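Local coordinates for protein DMSP lyase (Ruegeria pomeroyi, PDB 5CU1) that binds an iron(III) ion in a cupin-type beta barrel, the fold shared by a large superfamily of mostly metal-containing proteins, at residues Asp78-Ala83 / Pro188-Val193; Gln27-His30 / Ala35-Gly38; Asp44-Gln49 / Cys110-Gly115. All blocks are in the same frame, centred on the assembly; numbering follows the deposited sequence.

In the fold
Following the chain from its N terminus, contact 2 is made first: it closes the short corner where helix 17-32 gives way to helix 34-39. Contact 3 opens soon after at 44-49, and contact 1 opens at 78-83 before contact 3 closes at 110-115. Contact 1 then closes only at 188-193, so these two long loops cross, whereas contact 2 stands in series with both. Contact 1 ties helix 74-83 to the barrel strand 189-196, and contact 3 joins the segment around strand 47-48 to the loop leaving strand 107-110. Contact 2 touches both of the others, through Leu36 with Leu192 and through Gln27 with Asp44 and Leu46.

Contact 1 of 3, residues Asp78-Ala83 / Pro188-Val193; sequences DAFIAA and PFMALV
Met190 sends its sulfur against Phe80, and this Met-aromatic contact carries much of the joint between helix and strand. SD comes within 3.9 Å of Phe80 CB and lies 5.1 Å from the centroid of the Phe80 ring, an oblique approach 60° off the ring normal. Both residues start from their backbones toward one another. In Met190, CG is anti to the backbone N (chi1 172°), and the chain runs straight on until it bends at the sulfur.

The remaining contacts are purely apolar. The bend in Met190 carries its methyl to Ile81, with Met190 CE 4.3 Å from Ile81 CG1. At the far end of the aromatic ring, Phe80 CZ meets Leu192 CD1 at 4.1 Å; this methyl lies at the ring edge, near its plane, and the two side chains meet at about a right angle. Met190 and Leu192, two positions apart on one strand, thus both touch Phe80.

The axes of the short helical and strand segments cross at 89°, 10.5 Å apart at their closest: helix 74-83 lies across a sheet of the cupin-type barrel, and side chains fill the gap. Phe80 also rests on Leu150 and Val127 of strands 144-150 and 124-130, which flank strand 189-196, while Leu22 and Phe26 of helix 17-32 pack on Phe80 and Leu192, respectively.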
# COMPACT_ATOMS: atom_id res chain seq x y z
N ASP A 78 10.44 7.93 3.17
CA ASP A 78 11.28 8.68 2.29
C ASP A 78 11.73 7.92 1.11
O ASP A 78 11.62 8.31 0.09
CB ASP A 78 12.35 9.49 2.99
CG ASP A 78 11.81 10.46 4.06
OD1 ASP A 78 10.86 10.95 4.07
OD2 ASP A 78 12.36 10.82 4.95
N ALA A 79 12.07 6.72 1.37
CA ALA A 79 12.30 5.74 0.42
C ALA A 79 11.17 5.33 -0.48
O ALA A 79 11.34 5.42 -1.51
CB ALA A 79 13.06 4.68 1.01
N PHE A 80 9.99 5.20 -0.01
CA PHE A 80 8.80 5.09 -0.74
C PHE A 80 8.58 6.30 -1.81
O PHE A 80 8.23 6.12 -2.86
CB PHE A 80 7.57 4.65 0.13
CG PHE A 80 7.34 3.17 0.35
CD1 PHE A 80 7.29 2.32 -0.66
CD2 PHE A 80 7.22 2.64 1.66
CE1 PHE A 80 7.13 1.04 -0.41
CE2 PHE A 80 7.04 1.34 1.86
CZ PHE A 80 7.00 0.55 0.84
N ILE A 81 8.75 7.50 -1.36
CA ILE A 81 8.83 8.64 -2.06
C ILE A 81 9.88 8.74 -3.10
O ILE A 81 9.57 9.04 -4.07
CB ILE A 81 8.74 9.82 -1.17
CG1 ILE A 81 7.51 9.80 -0.46
CG2 ILE A 81 8.80 11.08 -1.85
CD1 ILE A 81 7.42 10.72 0.62
N ALA A 82 11.10 8.51 -2.78
CA ALA A 82 12.17 8.40 -3.68
C ALA A 82 12.09 7.46 -4.85
O ALA A 82 12.25 7.85 -5.86
CB ALA A 82 13.52 8.49 -3.01
N ALA A 83 11.53 6.30 -4.68
CA ALA A 83 11.28 5.34 -5.74
C ALA A 83 10.08 5.46 -6.45
O ALA A 83 9.97 4.84 -7.35
CB ALA A 83 11.39 3.95 -5.16
N PRO A 188 -3.48 12.83 5.85
CA PRO A 188 -3.13 11.75 4.92
C PRO A 188 -2.55 10.55 5.65
O PRO A 188 -2.35 10.62 6.86
CB PRO A 188 -2.06 12.39 4.03
CG PRO A 188 -1.39 13.40 4.96
CD PRO A 188 -2.53 13.95 5.79
N PHE A 189 -2.32 9.45 4.92
CA PHE A 189 -1.50 8.36 5.45
C PHE A 189 -0.72 7.69 4.33
O PHE A 189 -1.07 7.80 3.14
CB PHE A 189 -2.34 7.30 6.20
CG PHE A 189 -3.03 6.30 5.30
CD1 PHE A 189 -2.48 5.05 5.07
CD2 PHE A 189 -4.23 6.60 4.69
CE1 PHE A 189 -3.10 4.14 4.24
CE2 PHE A 189 -4.86 5.69 3.87
CZ PHE A 189 -4.28 4.45 3.65
N MET A 190 0.36 7.03 4.72
CA MET A 190 1.04 6.06 3.88
C MET A 190 1.11 4.75 4.64
O MET A 190 1.31 4.75 5.87
CB MET A 190 2.44 6.54 3.52
CG MET A 190 3.27 5.50 2.82
SD MET A 190 5.00 5.95 2.69
CE MET A 190 4.85 7.63 2.08
N ALA A 191 0.94 3.63 3.94
CA ALA A 191 1.06 2.32 4.57
C ALA A 191 1.88 1.37 3.73
O ALA A 191 1.91 1.48 2.51
CB ALA A 191 -0.32 1.70 4.84
N LEU A 192 2.53 0.45 4.41
CA LEU A 192 3.05 -0.75 3.79
C LEU A 192 1.94 -1.77 3.82
O LEU A 192 1.27 -1.92 4.85
CB LEU A 192 4.27 -1.27 4.54
CG LEU A 192 4.74 -2.68 4.18
CD1 LEU A 192 5.40 -2.69 2.79
CD2 LEU A 192 5.68 -3.25 5.25
N VAL A 193 1.72 -2.44 2.69
CA VAL A 193 0.72 -3.49 2.55
C VAL A 193 1.37 -4.79 2.09
O VAL A 193 1.96 -4.81 1.03
CB VAL A 193 -0.36 -3.09 1.55
CG1 VAL A 193 -1.53 -4.08 1.61
CG2 VAL A 193 -0.81 -1.68 1.81

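Contact 2 of 3, residues Gln27-His30 / Ala35-Gly38; sequences QALH and ALAG
His30 NE2 is the polar atom at the centre of this corner, close to Leu36 O across the contact and weakly hydrogen-bonded to Val40 O, just beyond the second helix. The approach to Leu36 O, at 3.5 Å from NE2, has too poor an angle to count as a hydrogen bond. The carbonyl of Leu36 is therefore a neighbour of the ring, set obliquely to it, and the polar hold on His30 comes from farther along the chain.

What the second helix chiefly offers this imidazole is a surface to lie on. Ala37 CA sits over one face in a CH-pi contact, 3.9 Å from the ring centroid and 27° off the ring normal, displaced toward the rim on the side of CE1. The ring gets there because CG of His30 is anti to the backbone N (chi1 -177°). The methyl of Ala37 continues the contact onto the backbone, its CB lying 3.5 Å from His30 O. Leu36 adds an aliphatic wall, with its CB 4.0 Å from His30 CD2.

Away from the ring, Leu36 CD1 reaches Leu29 CG at 4.0 Å. The corner is a compact worked case of two successive helices held by local side-chain contacts. Leu42, in the loop that follows, touches His30. Leu29 packs on Tyr73, and Leu36 leans on Phe148 of strand 144-150, bringing the helical corner against the barrel.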
# COMPACT_ATOMS: atom_id res chain seq x y z
N GLN A 27 13.27 -4.70 4.38
CA GLN A 27 13.89 -5.85 4.96
C GLN A 27 14.20 -5.68 6.43
O GLN A 27 14.02 -6.55 7.20
CB GLN A 27 15.10 -6.24 4.11
CG GLN A 27 14.74 -6.96 2.89
CD GLN A 27 15.81 -7.11 1.94
OE1 GLN A 27 16.58 -6.30 1.84
NE2 GLN A 27 15.86 -8.21 1.23
N ALA A 28 14.71 -4.51 6.74
CA ALA A 28 14.96 -4.06 8.08
C ALA A 28 13.85 -3.73 8.83
O ALA A 28 13.89 -4.01 9.83
CB ALA A 28 15.95 -2.94 8.12
N LEU A 29 12.73 -3.32 8.37
CA LEU A 29 11.53 -3.11 9.20
C LEU A 29 10.71 -4.21 9.46
O LEU A 29 10.12 -4.26 10.37
CB LEU A 29 10.69 -2.12 8.44
CG LEU A 29 9.30 -1.82 8.82
CD1 LEU A 29 9.33 -0.98 9.97
CD2 LEU A 29 8.68 -1.24 7.75
N HIS A 30 10.79 -5.12 8.61
CA HIS A 30 10.21 -6.35 8.64
C HIS A 30 10.75 -7.09 9.79
O HIS A 30 10.03 -7.48 10.59
CB HIS A 30 10.51 -7.08 7.48
CG HIS A 30 9.86 -8.41 7.40
ND1 HIS A 30 10.41 -9.53 7.87
CD2 HIS A 30 8.71 -8.77 6.88
CE1 HIS A 30 9.65 -10.52 7.59
NE2 HIS A 30 8.62 -10.09 6.98
N ALA A 35 4.58 -7.85 13.75
CA ALA A 35 3.36 -8.02 13.02
C ALA A 35 3.70 -8.26 11.53
O ALA A 35 3.09 -8.96 10.98
CB ALA A 35 2.40 -6.98 13.27
N LEU A 36 4.75 -7.76 11.04
CA LEU A 36 5.27 -8.04 9.74
C LEU A 36 5.93 -9.39 9.56
O LEU A 36 5.61 -10.11 8.77
CB LEU A 36 6.03 -6.91 9.25
CG LEU A 36 5.56 -5.50 9.35
CD1 LEU A 36 6.50 -4.65 8.72
CD2 LEU A 36 4.27 -5.16 8.77
N ALA A 37 6.85 -9.64 10.42
CA ALA A 37 7.63 -10.82 10.56
C ALA A 37 6.83 -12.02 10.95
O ALA A 37 7.06 -12.99 10.46
CB ALA A 37 8.82 -10.60 11.48
N GLY A 38 5.83 -11.87 11.77
CA GLY A 38 4.77 -12.79 11.92
C GLY A 38 3.86 -13.16 10.81
O GLY A 38 3.40 -14.17 10.81

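Contact 3 of 3, residues Asp44-Gln49 / Cys110-Gly115; sequences DSLTPQ and CLIGEG
The carboxamide of Gln49 is the flat side-chain group that touches residues 110-115, and it arrives with its nitrogen end. Gln49 NE2 lies 3.5 Å from Gly113 O, at an angle too poor for a hydrogen bond, and 4.2 Å from Gly115 N. Its hydrogen bond goes to Gly116 O, the next residue of the same loop, so the amide is held by the chain it leans on while passing close to Gly113. CG of Gln49 takes the crowded position between the backbone N and the carbonyl carbon (chi1 63°); beyond it the chain is extended, which carries the amide across to the loop.

The receiving loop follows a bend in the barrel wall. The chain turns a corner at Leu111, where Leu111 and Ile112 both face Ala125 in a classic beta bulge, each bonded to that residue through the backbone. Strand 107-110 ends just before this corner, and a glycine-rich loop then leads on to strand 118-119. At the positive phi angles of Gly113 and Gly115 a CB would press against the preceding carbonyl O, and at Gly113 against Cys110 SG as well. The short, weakly bonded strand about 47-48 pairs antiparallel with strand 118-119, a small two-stranded sheet beside the barrel.

Apolar packing does the rest. Leu46 points toward the loop, and its CD2 meets Ile112 CD1 at 4.1 Å and Ile112 CG2 at 4.2 Å. The single leucine methyl thus touches both branches of the isoleucine, the two side chains meeting at about a right angle. In Ile112, CG2 is anti to the backbone N and CG1 is beside it (chi1 -60°), which presents both branches to Leu46. Phe26 of helix 17-32 also packs on Ile112, and Leu23 of the same helix on Leu46, while Phe118 touches both Leu46 and Leu111.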
# COMPACT_ATOMS: atom_id res chain seq x y z
N ASP A 44 14.53 -13.49 1.30
CA ASP A 44 15.87 -12.94 1.31
C ASP A 44 16.95 -12.85 -0.01
O ASP A 44 18.12 -12.49 0.04
CB ASP A 44 16.48 -13.09 2.71
CG ASP A 44 17.08 -11.73 3.27
OD1 ASP A 44 16.51 -11.13 4.19
OD2 ASP A 44 18.09 -11.31 2.71
N SER A 45 16.35 -12.88 -1.17
CA SER A 45 16.18 -13.94 -2.04
C SER A 45 15.09 -13.59 -2.94
O SER A 45 14.26 -14.36 -3.17
CB SER A 45 16.01 -15.25 -1.29
OG SER A 45 17.04 -15.30 -0.41
N LEU A 46 15.21 -12.43 -3.54
CA LEU A 46 14.19 -12.01 -4.50
C LEU A 46 14.78 -11.75 -5.94
O LEU A 46 15.64 -11.02 -6.10
CB LEU A 46 13.57 -10.80 -3.92
CG LEU A 46 13.05 -10.97 -2.55
CD1 LEU A 46 13.49 -9.72 -2.00
CD2 LEU A 46 11.60 -10.92 -2.46
N THR A 47 14.27 -12.38 -6.92
CA THR A 47 14.64 -12.20 -8.30
C THR A 47 14.32 -10.90 -8.92
O THR A 47 13.19 -10.59 -9.03
CB THR A 47 14.12 -13.34 -9.09
OG1 THR A 47 14.77 -14.48 -8.62
CG2 THR A 47 14.34 -13.20 -10.57
N PRO A 48 15.27 -10.15 -9.49
CA PRO A 48 15.00 -8.82 -10.05
C PRO A 48 14.26 -8.79 -11.32
O PRO A 48 14.44 -9.76 -11.90
CB PRO A 48 16.38 -8.17 -10.10
CG PRO A 48 17.10 -8.79 -9.07
CD PRO A 48 16.63 -10.23 -8.99
N GLN A 49 13.43 -7.79 -11.69
CA GLN A 49 12.66 -7.77 -12.77
C GLN A 49 12.53 -6.40 -13.12
O GLN A 49 12.43 -5.62 -12.33
CB GLN A 49 11.41 -8.59 -12.61
CG GLN A 49 10.38 -8.26 -11.62
CD GLN A 49 9.10 -8.97 -11.78
OE1 GLN A 49 9.09 -9.99 -12.25
NE2 GLN A 49 8.04 -8.40 -11.36
N CYS A 110 3.37 -1.43 -6.37
CA CYS A 110 4.25 -2.61 -6.12
C CYS A 110 5.75 -2.40 -5.86
O CYS A 110 6.39 -1.84 -6.54
CB CYS A 110 4.00 -3.78 -7.07
SG CYS A 110 3.91 -5.40 -6.46
N LEU A 111 6.25 -2.90 -4.76
CA LEU A 111 7.59 -3.26 -4.58
C LEU A 111 7.92 -4.76 -4.78
O LEU A 111 8.75 -5.02 -5.50
CB LEU A 111 8.14 -2.63 -3.34
CG LEU A 111 9.29 -3.26 -2.63
CD1 LEU A 111 10.61 -2.64 -3.11
CD2 LEU A 111 9.12 -3.09 -1.17
N ILE A 112 7.20 -5.72 -4.23
CA ILE A 112 7.36 -7.12 -4.39
C ILE A 112 6.16 -7.76 -5.09
O ILE A 112 5.28 -7.88 -4.56
CB ILE A 112 7.79 -7.82 -3.07
CG1 ILE A 112 9.13 -7.27 -2.58
CG2 ILE A 112 7.88 -9.26 -3.27
CD1 ILE A 112 9.42 -7.65 -1.23
N GLY A 113 6.26 -8.17 -6.31
CA GLY A 113 5.31 -8.81 -7.09
C GLY A 113 5.16 -8.21 -8.42
O GLY A 113 5.90 -7.48 -8.81
N GLU A 114 4.07 -8.50 -9.00
CA GLU A 114 3.61 -8.02 -10.30
C GLU A 114 3.64 -6.51 -10.44
O GLU A 114 2.88 -5.79 -9.79
CB GLU A 114 2.19 -8.53 -10.55
CG GLU A 114 1.46 -7.84 -11.66
CD GLU A 114 1.64 -8.54 -12.96
OE1 GLU A 114 2.76 -9.03 -13.22
OE2 GLU A 114 0.65 -8.61 -13.74
N GLY A 115 4.52 -6.03 -11.32
CA GLY A 115 4.67 -4.61 -11.55
C GLY A 115 5.70 -3.98 -10.63
O GLY A 115 5.88 -2.76 -10.65